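Local structure of actin-binding protein (Saccharomyces cerevisiae, 1HQZ) at residues A[17-22]-A[109-114]; A[32-37]-A[57-62]; A[50-55]-A[126-131]; A[64-69]-A[97-102]; A[78-83]-A[136-141]. The protein binds actin filaments, but not monomers, and recruits the Arp2/3 complex to filament sides; this chain is its N-terminal cofilin-homology domain. All coordinates share one frame; numbering follows the deposited sequence.

Contact 1: A[17-22]-A[109-114]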
# COMPACT_ATOMS: atom_id res chain seq x y z
N ALA A 17 1.48 13.67 2.26
CA ALA A 17 0.28 14.41 1.92
C ALA A 17 -0.86 13.47 1.55
O ALA A 17 -2.00 13.67 1.96
CB ALA A 17 0.57 15.35 0.76
N GLU A 18 -0.55 12.43 0.78
CA GLU A 18 -1.57 11.46 0.38
C GLU A 18 -1.88 10.56 1.57
O GLU A 18 -3.04 10.23 1.84
CB GLU A 18 -1.07 10.63 -0.80
CG GLU A 18 -0.64 11.46 -2.01
CD GLU A 18 -1.72 12.43 -2.49
OE1 GLU A 18 -2.92 12.14 -2.31
OE2 GLU A 18 -1.38 13.49 -3.05
N TYR A 19 -0.83 10.16 2.28
CA TYR A 19 -0.97 9.31 3.45
C TYR A 19 -1.99 9.86 4.45
O TYR A 19 -2.95 9.18 4.82
CB TYR A 19 0.39 9.13 4.12
CG TYR A 19 0.32 8.52 5.50
CD1 TYR A 19 -0.01 7.18 5.69
CD2 TYR A 19 0.57 9.30 6.63
CE1 TYR A 19 -0.09 6.63 6.98
CE2 TYR A 19 0.49 8.76 7.92
CZ TYR A 19 0.16 7.44 8.09
OH TYR A 19 0.07 6.94 9.37
N LEU A 20 -1.80 11.11 4.87
CA LEU A 20 -2.72 11.73 5.84
C LEU A 20 -4.15 11.77 5.34
O LEU A 20 -5.07 11.42 6.08
CB LEU A 20 -2.26 13.14 6.21
CG LEU A 20 -1.07 13.20 7.16
CD1 LEU A 20 -0.66 14.64 7.38
CD2 LEU A 20 -1.43 12.53 8.48
N LYS A 21 -4.33 12.21 4.09
CA LYS A 21 -5.66 12.28 3.49
C LYS A 21 -6.38 10.95 3.67
O LYS A 21 -7.53 10.89 4.10
CB LYS A 21 -5.58 12.52 1.98
CG LYS A 21 -5.30 13.91 1.50
CD LYS A 21 -5.41 13.89 -0.02
CE LYS A 21 -4.96 15.18 -0.65
NZ LYS A 21 -5.04 15.05 -2.13
N ILE A 22 -5.67 9.89 3.31
CA ILE A 22 -6.20 8.54 3.38
C ILE A 22 -6.49 8.02 4.78
O ILE A 22 -7.61 7.59 5.05
CB ILE A 22 -5.26 7.56 2.64
CG1 ILE A 22 -5.20 7.95 1.16
CG2 ILE A 22 -5.75 6.13 2.80
CD1 ILE A 22 -4.28 7.10 0.34
N ASN A 109 7.47 2.83 9.87
CA ASN A 109 7.81 4.24 9.81
C ASN A 109 7.02 5.14 8.87
O ASN A 109 6.92 6.34 9.11
CB ASN A 109 9.30 4.40 9.46
CG ASN A 109 10.18 3.43 10.22
OD1 ASN A 109 10.16 3.38 11.44
ND2 ASN A 109 10.97 2.66 9.49
N LEU A 110 6.47 4.58 7.79
CA LEU A 110 5.74 5.40 6.83
C LEU A 110 4.22 5.28 6.89
O LEU A 110 3.53 6.24 7.25
CB LEU A 110 6.24 5.07 5.42
CG LEU A 110 5.72 5.95 4.28
CD1 LEU A 110 6.20 7.38 4.47
CD2 LEU A 110 6.21 5.40 2.94
N PHE A 111 3.69 4.11 6.54
CA PHE A 111 2.24 3.91 6.55
C PHE A 111 1.77 3.38 7.90
O PHE A 111 1.14 2.33 7.97
CB PHE A 111 1.82 2.92 5.45
CG PHE A 111 2.05 3.43 4.05
CD1 PHE A 111 2.04 2.55 2.97
CD2 PHE A 111 2.24 4.79 3.80
CE1 PHE A 111 2.22 3.02 1.66
CE2 PHE A 111 2.42 5.27 2.50
CZ PHE A 111 2.41 4.38 1.43
N LYS A 112 2.09 4.11 8.97
CA LYS A 112 1.70 3.68 10.31
C LYS A 112 0.19 3.75 10.52
O LYS A 112 -0.50 4.57 9.90
CB LYS A 112 2.39 4.54 11.38
CG LYS A 112 3.91 4.46 11.39
CD LYS A 112 4.51 5.38 12.46
CE LYS A 112 4.20 4.86 13.86
NZ LYS A 112 4.72 3.47 14.04
N GLY A 113 -0.32 2.90 11.41
CA GLY A 113 -1.74 2.91 11.73
C GLY A 113 -2.61 1.99 10.90
O GLY A 113 -3.81 2.20 10.80
N TYR A 114 -2.02 0.96 10.31
CA TYR A 114 -2.76 0.02 9.48
C TYR A 114 -3.43 -1.05 10.33
O TYR A 114 -2.95 -1.40 11.41
CB TYR A 114 -1.82 -0.65 8.47
CG TYR A 114 -0.68 -1.41 9.12
CD1 TYR A 114 -0.83 -2.73 9.53
CD2 TYR A 114 0.54 -0.77 9.37
CE1 TYR A 114 0.20 -3.41 10.18
CE2 TYR A 114 1.57 -1.43 10.03
CZ TYR A 114 1.39 -2.75 10.43
OH TYR A 114 2.41 -3.40 11.09
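In the cofilin-homology (ADF-H) fold of this domain, Tyr19 of helix 12-24 reaches across to the inverse gamma turn centred on Phe111, near the end of helix 93-110. Both elements pack on the same face of the central sheet, and their closest CA atoms, those of Tyr19 and Phe111, are 7.0 Å apart. The tyrosine carries most of the contact. With CG anti to the backbone N (chi1 167°), its ring leaves the helix flank and runs alongside the turn rather than back along its own helix. Leu110 O lies over one face of this ring, 3.6 Å above the plane and displaced toward the rim. The ring also meets the turn backbone obliquely, Tyr19 CE1 standing 3.6 Å from Phe111 CA. The two aromatic side chains lie alongside, pointing opposite ways, and touch at Tyr19 CD1 and Phe111 CD2, 3.8 Å apart, without forming a stack. Beneath them the sheet supplies the floor: Tyr19 rests on Leu68, and Phe111 on Leu68, Ile35 and Ile83. Lys112 turns its chain away from the helix, and its ammonium group bonds to Asn108 O. What Lys112 does give the helix is its carbonyl: Tyr19 OH donates to Lys112 O, which lies near the ring plane, in a very short bond of 2.5 Å.

Contact 2: A[32-37]-A[57-62]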
# COMPACT_ATOMS: atom_id res chain seq x y z
N TRP A 32 -7.07 5.67 -1.44
CA TRP A 32 -5.97 4.73 -1.59
C TRP A 32 -4.80 5.38 -2.30
O TRP A 32 -4.95 6.39 -3.00
CB TRP A 32 -6.42 3.45 -2.32
CG TRP A 32 -6.92 3.62 -3.72
CD1 TRP A 32 -8.22 3.63 -4.13
CD2 TRP A 32 -6.12 3.68 -4.91
NE1 TRP A 32 -8.29 3.68 -5.50
CE2 TRP A 32 -7.02 3.72 -6.00
CE3 TRP A 32 -4.74 3.71 -5.15
CZ2 TRP A 32 -6.57 3.78 -7.33
CZ3 TRP A 32 -4.30 3.77 -6.46
CH2 TRP A 32 -5.22 3.80 -7.54
N LEU A 33 -3.63 4.79 -2.12
CA LEU A 33 -2.38 5.29 -2.69
C LEU A 33 -1.42 4.13 -2.94
O LEU A 33 -1.38 3.17 -2.17
CB LEU A 33 -1.70 6.24 -1.69
CG LEU A 33 -0.18 6.43 -1.79
CD1 LEU A 33 0.17 7.25 -3.02
CD2 LEU A 33 0.34 7.12 -0.51
N ILE A 34 -0.67 4.23 -4.03
CA ILE A 34 0.34 3.23 -4.34
C ILE A 34 1.63 4.00 -4.56
O ILE A 34 1.66 4.94 -5.37
CB ILE A 34 0.04 2.45 -5.64
CG1 ILE A 34 -1.16 1.51 -5.42
CG2 ILE A 34 1.28 1.64 -6.06
CD1 ILE A 34 -1.50 0.62 -6.64
N ILE A 35 2.68 3.65 -3.83
CA ILE A 35 3.96 4.32 -4.04
C ILE A 35 4.90 3.37 -4.78
O ILE A 35 4.98 2.19 -4.45
CB ILE A 35 4.63 4.77 -2.71
CG1 ILE A 35 4.92 3.56 -1.83
CG2 ILE A 35 3.73 5.79 -2.01
CD1 ILE A 35 5.70 3.90 -0.59
N SER A 36 5.60 3.90 -5.77
CA SER A 36 6.50 3.12 -6.60
C SER A 36 7.84 3.85 -6.76
O SER A 36 7.92 5.08 -6.63
CB SER A 36 5.84 2.88 -7.96
OG SER A 36 6.57 1.96 -8.76
N PRO A 37 8.92 3.11 -7.06
CA PRO A 37 10.24 3.72 -7.23
C PRO A 37 10.45 4.37 -8.60
O PRO A 37 10.11 3.77 -9.62
CB PRO A 37 11.18 2.55 -6.99
CG PRO A 37 10.44 1.43 -7.67
CD PRO A 37 9.00 1.64 -7.22
N GLN A 57 -6.18 -3.26 -8.86
CA GLN A 57 -5.77 -3.45 -10.24
C GLN A 57 -4.69 -2.49 -10.71
O GLN A 57 -4.38 -2.44 -11.90
CB GLN A 57 -6.97 -3.27 -11.15
CG GLN A 57 -8.10 -4.23 -10.90
CD GLN A 57 -9.19 -4.01 -11.91
OE1 GLN A 57 -9.99 -3.08 -11.79
NE2 GLN A 57 -9.20 -4.84 -12.94
N LEU A 58 -4.11 -1.72 -9.80
CA LEU A 58 -3.15 -0.73 -10.25
C LEU A 58 -1.70 -0.98 -9.90
O LEU A 58 -0.88 -0.06 -10.00
CB LEU A 58 -3.56 0.66 -9.74
CG LEU A 58 -4.95 1.20 -10.07
CD1 LEU A 58 -4.82 2.62 -10.60
CD2 LEU A 58 -5.63 0.37 -11.13
N PHE A 59 -1.37 -2.20 -9.50
CA PHE A 59 0.02 -2.51 -9.17
C PHE A 59 0.80 -2.95 -10.42
O PHE A 59 0.24 -3.59 -11.32
CB PHE A 59 0.09 -3.60 -8.09
CG PHE A 59 -0.35 -3.14 -6.73
CD1 PHE A 59 -1.68 -3.29 -6.32
CD2 PHE A 59 0.55 -2.52 -5.85
CE1 PHE A 59 -2.11 -2.84 -5.06
CE2 PHE A 59 0.14 -2.07 -4.60
CZ PHE A 59 -1.20 -2.23 -4.20
N ASP A 60 2.08 -2.59 -10.45
CA ASP A 60 2.96 -2.90 -11.59
C ASP A 60 3.72 -4.21 -11.37
O ASP A 60 4.53 -4.31 -10.46
CB ASP A 60 3.96 -1.75 -11.77
CG ASP A 60 4.62 -1.76 -13.14
OD1 ASP A 60 5.01 -2.84 -13.63
OD2 ASP A 60 4.75 -0.67 -13.73
N GLU A 61 3.48 -5.20 -12.23
CA GLU A 61 4.13 -6.50 -12.12
C GLU A 61 5.65 -6.51 -12.31
O GLU A 61 6.28 -7.56 -12.18
CB GLU A 61 3.51 -7.49 -13.11
CG GLU A 61 3.61 -7.06 -14.56
CD GLU A 61 3.03 -8.10 -15.51
OE1 GLU A 61 1.84 -8.46 -15.35
OE2 GLU A 61 3.77 -8.55 -16.42
N THR A 62 6.25 -5.36 -12.59
CA THR A 62 7.70 -5.31 -12.77
C THR A 62 8.39 -4.51 -11.67
O THR A 62 9.60 -4.32 -11.71
CB THR A 62 8.09 -4.69 -14.14
OG1 THR A 62 7.64 -3.32 -14.21
CG2 THR A 62 7.47 -5.49 -15.30
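Ile34, midway along strand 32-37, points its side chain at Leu58 and Phe59 in the loop that follows helix 52-56. From CB, which faces the loop, the two branches divide. CG2 comes only to the margin of the Phe59 ring, whereas Ile34 CG1, anti to the carbonyl carbon (chi1 -71°), passes 3.9 Å from Phe59 CE2 and carries the chain over the ring. At the tip, Ile34 CD1 sits almost exactly above the ring centre, 3.6 Å from the Phe59 centroid and 4° off its normal, a CH-pi contact over the face. The same methyl, Ile34 CD1, is 3.7 Å from Leu58 CB and 3.5 Å from Leu58 O, which makes it the pivot of the contact. Beside it, Leu58 crosses Trp32 at about a right angle and sets its CD1 against the indole edge, 3.3 Å from Trp32 CH2, a tight fit. Phe59 is also stacked with Trp86 and meets Phe55, and an alanine in its place would probably leave the Ile34 methyl without its aromatic platform and open a gap beside Trp86. Further along, Asp60 OD1 accepts from Thr62 N and OG1 on one face of its carboxylate, forming an Asx turn. No hydrogen bond joins the segments directly; Gln65 links them by bonding to Asp60 N and Ser36 OG. Loop and strand therefore hold each other through apolar and CH-pi contacts, which depend on close shape matching.

Contact 3: A[50-55]-A[126-131]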
# COMPACT_ATOMS: atom_id res chain seq x y z
N SER A 50 -10.25 6.67 -5.68
CA SER A 50 -11.28 6.56 -4.66
C SER A 50 -11.84 5.16 -4.49
O SER A 50 -12.31 4.81 -3.41
CB SER A 50 -12.42 7.53 -4.97
OG SER A 50 -12.94 7.27 -6.26
N SER A 51 -11.78 4.36 -5.56
CA SER A 51 -12.30 2.98 -5.58
C SER A 51 -11.29 1.88 -5.17
O SER A 51 -10.22 1.75 -5.78
CB SER A 51 -12.85 2.66 -6.97
OG SER A 51 -13.01 1.27 -7.15
N PHE A 52 -11.65 1.09 -4.16
CA PHE A 52 -10.79 0.01 -3.67
C PHE A 52 -10.60 -1.02 -4.79
O PHE A 52 -9.55 -1.65 -4.91
CB PHE A 52 -11.44 -0.64 -2.44
CG PHE A 52 -10.63 -1.75 -1.82
CD1 PHE A 52 -9.37 -1.50 -1.30
CD2 PHE A 52 -11.18 -3.02 -1.67
CE1 PHE A 52 -8.65 -2.51 -0.64
CE2 PHE A 52 -10.48 -4.04 -1.01
CZ PHE A 52 -9.21 -3.78 -0.50
N HIS A 53 -11.64 -1.19 -5.60
CA HIS A 53 -11.59 -2.12 -6.71
C HIS A 53 -10.50 -1.67 -7.69
O HIS A 53 -9.74 -2.49 -8.20
CB HIS A 53 -12.96 -2.20 -7.39
CG HIS A 53 -13.01 -3.15 -8.56
ND1 HIS A 53 -12.91 -2.72 -9.86
CD2 HIS A 53 -13.13 -4.49 -8.61
CE1 HIS A 53 -12.96 -3.76 -10.67
NE2 HIS A 53 -13.10 -4.85 -9.94
N ASP A 54 -10.41 -0.36 -7.95
CA ASP A 54 -9.38 0.16 -8.87
C ASP A 54 -7.99 -0.06 -8.27
O ASP A 54 -7.04 -0.45 -8.95
CB ASP A 54 -9.60 1.65 -9.13
CG ASP A 54 -10.58 1.93 -10.26
OD1 ASP A 54 -11.26 0.99 -10.74
OD2 ASP A 54 -10.69 3.10 -10.66
N PHE A 55 -7.88 0.19 -6.97
CA PHE A 55 -6.64 0.03 -6.23
C PHE A 55 -5.99 -1.33 -6.49
O PHE A 55 -4.82 -1.42 -6.89
CB PHE A 55 -6.94 0.18 -4.73
CG PHE A 55 -5.77 -0.11 -3.81
CD1 PHE A 55 -4.56 0.56 -3.95
CD2 PHE A 55 -5.92 -1.01 -2.76
CE1 PHE A 55 -3.52 0.35 -3.04
CE2 PHE A 55 -4.90 -1.24 -1.85
CZ PHE A 55 -3.69 -0.55 -1.99
N LEU A 126 -4.63 -10.43 -4.57
CA LEU A 126 -5.42 -9.23 -4.34
C LEU A 126 -6.91 -9.41 -4.68
O LEU A 126 -7.51 -8.57 -5.34
CB LEU A 126 -4.83 -8.06 -5.14
CG LEU A 126 -3.37 -7.68 -4.87
CD1 LEU A 126 -2.89 -6.65 -5.89
CD2 LEU A 126 -3.23 -7.12 -3.46
N ASP A 127 -7.49 -10.52 -4.24
CA ASP A 127 -8.91 -10.76 -4.50
C ASP A 127 -9.68 -9.84 -3.57
O ASP A 127 -9.51 -9.89 -2.35
CB ASP A 127 -9.27 -12.22 -4.22
CG ASP A 127 -10.77 -12.45 -4.26
OD1 ASP A 127 -11.37 -12.27 -5.34
OD2 ASP A 127 -11.35 -12.79 -3.20
N GLU A 128 -10.54 -9.00 -4.13
CA GLU A 128 -11.31 -8.04 -3.34
C GLU A 128 -12.12 -8.61 -2.18
O GLU A 128 -12.12 -8.04 -1.08
CB GLU A 128 -12.22 -7.21 -4.26
CG GLU A 128 -13.04 -6.16 -3.52
CD GLU A 128 -13.61 -5.09 -4.44
OE1 GLU A 128 -13.78 -5.37 -5.64
OE2 GLU A 128 -13.91 -3.98 -3.94
N ASN A 129 -12.81 -9.72 -2.39
CA ASN A 129 -13.61 -10.30 -1.31
C ASN A 129 -12.75 -10.88 -0.18
O ASN A 129 -13.09 -10.75 0.99
CB ASN A 129 -14.55 -11.37 -1.86
CG ASN A 129 -15.70 -10.77 -2.64
OD1 ASN A 129 -16.40 -9.86 -2.15
ND2 ASN A 129 -15.92 -11.27 -3.85
N GLU A 130 -11.66 -11.53 -0.55
CA GLU A 130 -10.76 -12.10 0.42
C GLU A 130 -10.22 -10.99 1.34
O GLU A 130 -10.14 -11.15 2.56
CB GLU A 130 -9.61 -12.80 -0.32
CG GLU A 130 -8.29 -12.83 0.42
CD GLU A 130 -8.20 -13.92 1.47
OE1 GLU A 130 -9.15 -14.06 2.27
OE2 GLU A 130 -7.17 -14.63 1.49
N LEU A 131 -9.86 -9.86 0.74
CA LEU A 131 -9.31 -8.74 1.50
C LEU A 131 -10.37 -8.03 2.34
O LEU A 131 -10.09 -7.60 3.46
CB LEU A 131 -8.62 -7.75 0.56
CG LEU A 131 -7.36 -8.26 -0.17
CD1 LEU A 131 -6.85 -7.20 -1.12
CD2 LEU A 131 -6.28 -8.62 0.84
O HOH W 1 -14.42 -1.10 -4.63
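Phe52 and His53, in the first turn of helix 52-56, meet Glu128 and Leu131 of helix 128-136 on a drier inner side and a water-bridged outer one. Inside, the apolar contact is Phe52 CZ with Leu131 CB, 4.2 Å apart. The ring's edge also meets the carboxylate, Phe52 CD2 lying 3.7 Å from Glu128 OE2 with the two planes 63° apart. Beneath, Phe52 rests on Ala69 and Val71. On the outer side Glu128 runs out extended, its CG opposite the backbone nitrogen (chi1 -179°), and places Glu128 OE1 near the imidazole plane, 3.2 Å from the carbon His53 CD2. A water donates to Glu128 OE2 at 3.0 Å, and the same water accepts a hydrogen bond from His53 N. The carboxylate thus approaches the amino-terminal turn of helix 52-56, a place likely to favour negative charge. An alanine here would remove the carboxylate and would probably leave the water on His53 N without its acceptor and the Phe52 edge with less cover. Each helix has its own N-cap, Ser51 accepting from Asp54 N and Asp127 from Glu130 N. The two helix starts lie side by side on one face of the sheet, with Leu131 reaching Ile82 of strand 80-86 and Phe55 touching Ile34 and Ala69.

Contact 4: A[64-69]-A[97-102]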
# COMPACT_ATOMS: atom_id res chain seq x y z
N VAL A 64 8.52 -3.38 -7.24
CA VAL A 64 8.15 -3.62 -5.86
C VAL A 64 7.45 -2.33 -5.45
O VAL A 64 8.02 -1.24 -5.55
CB VAL A 64 9.39 -3.81 -4.97
CG1 VAL A 64 8.99 -3.79 -3.49
CG2 VAL A 64 10.06 -5.11 -5.30
N GLN A 65 6.21 -2.43 -4.99
CA GLN A 65 5.47 -1.24 -4.61
C GLN A 65 4.74 -1.42 -3.30
O GLN A 65 4.59 -2.53 -2.80
CB GLN A 65 4.46 -0.87 -5.69
CG GLN A 65 5.05 -0.75 -7.09
CD GLN A 65 3.98 -0.60 -8.15
OE1 GLN A 65 3.07 -1.43 -8.25
NE2 GLN A 65 4.09 0.44 -8.96
N TYR A 66 4.24 -0.32 -2.75
CA TYR A 66 3.50 -0.40 -1.51
C TYR A 66 2.22 0.37 -1.71
O TYR A 66 2.22 1.45 -2.30
CB TYR A 66 4.32 0.18 -0.36
CG TYR A 66 5.67 -0.50 -0.24
CD1 TYR A 66 6.75 -0.08 -1.02
CD2 TYR A 66 5.83 -1.62 0.56
CE1 TYR A 66 7.96 -0.78 -1.01
CE2 TYR A 66 7.03 -2.33 0.58
CZ TYR A 66 8.09 -1.90 -0.21
OH TYR A 66 9.25 -2.62 -0.23
N GLY A 67 1.12 -0.22 -1.24
CA GLY A 67 -0.18 0.41 -1.37
C GLY A 67 -0.77 0.66 -0.00
O GLY A 67 -0.47 -0.04 0.97
N LEU A 68 -1.64 1.66 0.06
CA LEU A 68 -2.30 2.05 1.31
C LEU A 68 -3.73 2.37 0.96
O LEU A 68 -3.99 3.13 0.03
CB LEU A 68 -1.63 3.31 1.86
CG LEU A 68 -2.26 4.03 3.05
CD1 LEU A 68 -2.00 3.25 4.32
CD2 LEU A 68 -1.65 5.44 3.16
N ALA A 69 -4.68 1.79 1.69
CA ALA A 69 -6.07 2.09 1.39
C ALA A 69 -6.95 2.10 2.61
O ALA A 69 -6.76 1.33 3.55
CB ALA A 69 -6.61 1.09 0.37
N ALA A 97 14.97 -9.00 -2.85
CA ALA A 97 15.75 -9.54 -1.74
C ALA A 97 15.72 -8.61 -0.54
O ALA A 97 16.01 -9.02 0.59
CB ALA A 97 17.18 -9.78 -2.18
N SER A 98 15.36 -7.35 -0.76
CA SER A 98 15.31 -6.38 0.32
C SER A 98 13.88 -6.09 0.75
O SER A 98 13.65 -5.34 1.70
CB SER A 98 15.99 -5.07 -0.11
OG SER A 98 17.34 -5.31 -0.48
N PHE A 99 12.93 -6.70 0.06
CA PHE A 99 11.51 -6.51 0.32
C PHE A 99 11.06 -6.73 1.76
O PHE A 99 10.41 -5.86 2.33
CB PHE A 99 10.68 -7.42 -0.60
CG PHE A 99 9.20 -7.39 -0.30
CD1 PHE A 99 8.44 -6.26 -0.57
CD2 PHE A 99 8.58 -8.49 0.28
CE1 PHE A 99 7.08 -6.22 -0.27
CE2 PHE A 99 7.22 -8.47 0.58
CZ PHE A 99 6.46 -7.33 0.30
N ALA A 100 11.37 -7.88 2.34
CA ALA A 100 10.97 -8.17 3.71
C ALA A 100 11.43 -7.05 4.64
O ALA A 100 10.68 -6.58 5.48
CB ALA A 100 11.55 -9.50 4.17
N ALA A 101 12.67 -6.61 4.47
CA ALA A 101 13.21 -5.54 5.30
C ALA A 101 12.52 -4.21 5.02
O ALA A 101 12.11 -3.51 5.95
CB ALA A 101 14.72 -5.41 5.07
N ASN A 102 12.36 -3.87 3.74
CA ASN A 102 11.72 -2.61 3.37
C ASN A 102 10.23 -2.52 3.67
O ASN A 102 9.72 -1.44 4.00
CB ASN A 102 11.98 -2.29 1.90
CG ASN A 102 13.43 -1.94 1.63
OD1 ASN A 102 14.09 -1.32 2.47
ND2 ASN A 102 13.94 -2.31 0.47
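Strand 65-69 and helix segment 97-102 are closest near the strand's start, where the CA atoms of Val64 and Phe99 are 7.6 Å apart; from Tyr66 to Asn102 the CA distance is already 9.8 Å. The helix is kinked here, the N atoms of Ala100 and Ala101 lacking bonds to the preceding turn, and regular bonding returns with Asn102 N to Ser98 O. Phe99 carries the contact. A chi1 of 174° swings its ring off the helix to a place where Phe99 CD1 meets both Val64 CG1 at 3.9 Å and Tyr66 OH at 3.7 Å. The two aromatic side chains overlap head to tail, obliquely and without a stack, and Tyr66 CE2 is 4.0 Å from Phe99 CE1. Beyond the ring, the phenol oxygen Tyr66 OH lies 3.5 Å from Asn102 CB. The amide of Asn102, nearly perpendicular to the tyrosine ring at 84°, is engaged elsewhere, with ND2 bonding to Glu4 O near the N terminus. Such packing of a long helix against a central strand is part of the ADF-H alpha/beta core; in ADF/cofilin relatives the corresponding helix contributes to the actin-binding surface, and this one probably does likewise.

Contact 5: A[78-83]-A[136-141]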
# COMPACT_ATOMS: atom_id res chain seq x y z
N VAL A 78 -17.55 0.98 9.79
CA VAL A 78 -16.20 1.11 10.31
C VAL A 78 -15.23 1.16 9.14
O VAL A 78 -15.32 0.37 8.19
CB VAL A 78 -15.82 -0.07 11.25
CG1 VAL A 78 -15.60 -1.34 10.44
CG2 VAL A 78 -14.58 0.28 12.06
N GLU A 79 -14.32 2.13 9.19
CA GLU A 79 -13.33 2.31 8.14
C GLU A 79 -11.99 1.82 8.67
O GLU A 79 -11.56 2.22 9.75
CB GLU A 79 -13.20 3.79 7.78
CG GLU A 79 -14.44 4.41 7.15
CD GLU A 79 -14.54 4.13 5.68
OE1 GLU A 79 -13.56 3.62 5.10
OE2 GLU A 79 -15.60 4.42 5.09
N LYS A 80 -11.34 0.94 7.92
CA LYS A 80 -10.06 0.42 8.35
C LYS A 80 -8.97 0.63 7.31
O LYS A 80 -9.24 0.87 6.14
CB LYS A 80 -10.20 -1.06 8.72
CG LYS A 80 -11.06 -1.26 9.97
CD LYS A 80 -11.26 -2.72 10.28
CE LYS A 80 -12.17 -2.87 11.48
NZ LYS A 80 -12.59 -4.29 11.66
N ILE A 81 -7.73 0.54 7.76
CA ILE A 81 -6.60 0.76 6.88
C ILE A 81 -5.86 -0.53 6.54
O ILE A 81 -5.53 -1.34 7.42
CB ILE A 81 -5.60 1.78 7.51
CG1 ILE A 81 -6.17 3.21 7.50
CG2 ILE A 81 -4.34 1.85 6.68
CD1 ILE A 81 -7.53 3.37 8.08
N ILE A 82 -5.61 -0.72 5.25
CA ILE A 82 -4.87 -1.90 4.81
C ILE A 82 -3.62 -1.43 4.06
O ILE A 82 -3.65 -0.42 3.35
CB ILE A 82 -5.74 -2.81 3.90
CG1 ILE A 82 -4.89 -3.98 3.39
CG2 ILE A 82 -6.32 -2.01 2.74
CD1 ILE A 82 -5.67 -5.06 2.64
N ILE A 83 -2.51 -2.11 4.27
CA ILE A 83 -1.31 -1.77 3.55
C ILE A 83 -0.93 -3.02 2.78
O ILE A 83 -1.10 -4.14 3.28
CB ILE A 83 -0.15 -1.35 4.47
CG1 ILE A 83 0.18 -2.47 5.45
CG2 ILE A 83 -0.53 -0.08 5.20
CD1 ILE A 83 1.48 -2.23 6.21
N SER A 136 -12.49 -6.86 7.64
CA SER A 136 -13.59 -7.00 8.57
C SER A 136 -13.19 -7.72 9.86
O SER A 136 -13.67 -7.37 10.93
CB SER A 136 -14.76 -7.72 7.90
OG SER A 136 -15.82 -7.91 8.82
N ASN A 137 -12.30 -8.72 9.76
CA ASN A 137 -11.83 -9.47 10.93
C ASN A 137 -10.60 -8.87 11.62
O ASN A 137 -10.02 -9.47 12.53
CB ASN A 137 -11.50 -10.92 10.55
CG ASN A 137 -12.72 -11.72 10.16
OD1 ASN A 137 -13.79 -11.57 10.75
ND2 ASN A 137 -12.57 -12.59 9.16
N ALA A 138 -10.20 -7.67 11.20
CA ALA A 138 -9.01 -7.04 11.77
C ALA A 138 -9.18 -6.51 13.19
O ALA A 138 -10.28 -6.13 13.60
CB ALA A 138 -8.57 -5.90 10.85
N ALA A 139 -8.07 -6.49 13.93
CA ALA A 139 -8.06 -5.97 15.30
C ALA A 139 -7.75 -4.46 15.22
O ALA A 139 -7.89 -3.86 14.16
CB ALA A 139 -7.00 -6.68 16.14
N GLY A 140 -7.32 -3.86 16.33
CA GLY A 140 -7.01 -2.44 16.34
C GLY A 140 -5.79 -2.03 15.52
O GLY A 140 -4.99 -2.87 15.09
N ALA A 141 -5.65 -0.72 15.31
CA ALA A 141 -4.55 -0.14 14.54
C ALA A 141 -3.17 -0.50 15.09
O ALA A 141 -2.29 -0.90 14.29
CB ALA A 141 -4.70 1.38 14.49
OXT ALA A 141 -2.98 -0.35 16.32
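Lys80, at the start of strand 80-86, extends its side chain to the backbone carbonyls of Ser136 and Ala138, where helix 128-136 ends. The ammonium nitrogen Lys80 NZ lies 3.3 Å from Ser136 O and 3.5 Å from Ala138 O, while its clear hydrogen bond goes to Ile135 O, one residue earlier. Three carbonyl oxygens thus gather near one positive charge, which would probably be favoured at the negative end of the helix dipole. Along the way the aliphatic part of the lysine passes the methyl of Ala138, with Lys80 CD 4.2 Å from Ala138 CB. The lysine achieves this reach because CG is turned anti to the carbonyl carbon (chi1 -67°) and the remaining chain is fully extended. On the other side, the carbonyls converge because the chain leaves helical geometry at Asn137 and then runs on as an irregular tail; Ala138 points its CB toward the strand and also touches Val116. Contact with His115 adds a further neighbour to the lysine. In the sheet, the Lys80 backbone pairs with Val71 of strand 65-71, and the next residue, Ile81, pairs with Val116. The start of the C-terminal tail, through Ala138, thereby lies beside strands 80-86 and 116-120.

In the fold
From the N terminus, contact 1 opens first: helix 12-24 meets the end of helix 93-110, closing a long loop that encloses contacts 2 and 4. Contact 2 closes early, joining strand 32-37 to the 57-62 loop, and contact 4 follows in series, setting helix 93-110 on strand 65-71. Contact 3 starts within the span of contact 2 and crosses both it and contact 1, while encompassing contact 4. Contact 5, last to close, crosses contacts 1, 3 and 4. Contacts 1 and 4 cover one face of the sheet, contacts 2 and 3 the other; contact 5 ties the C-terminal tail to strand 80-86.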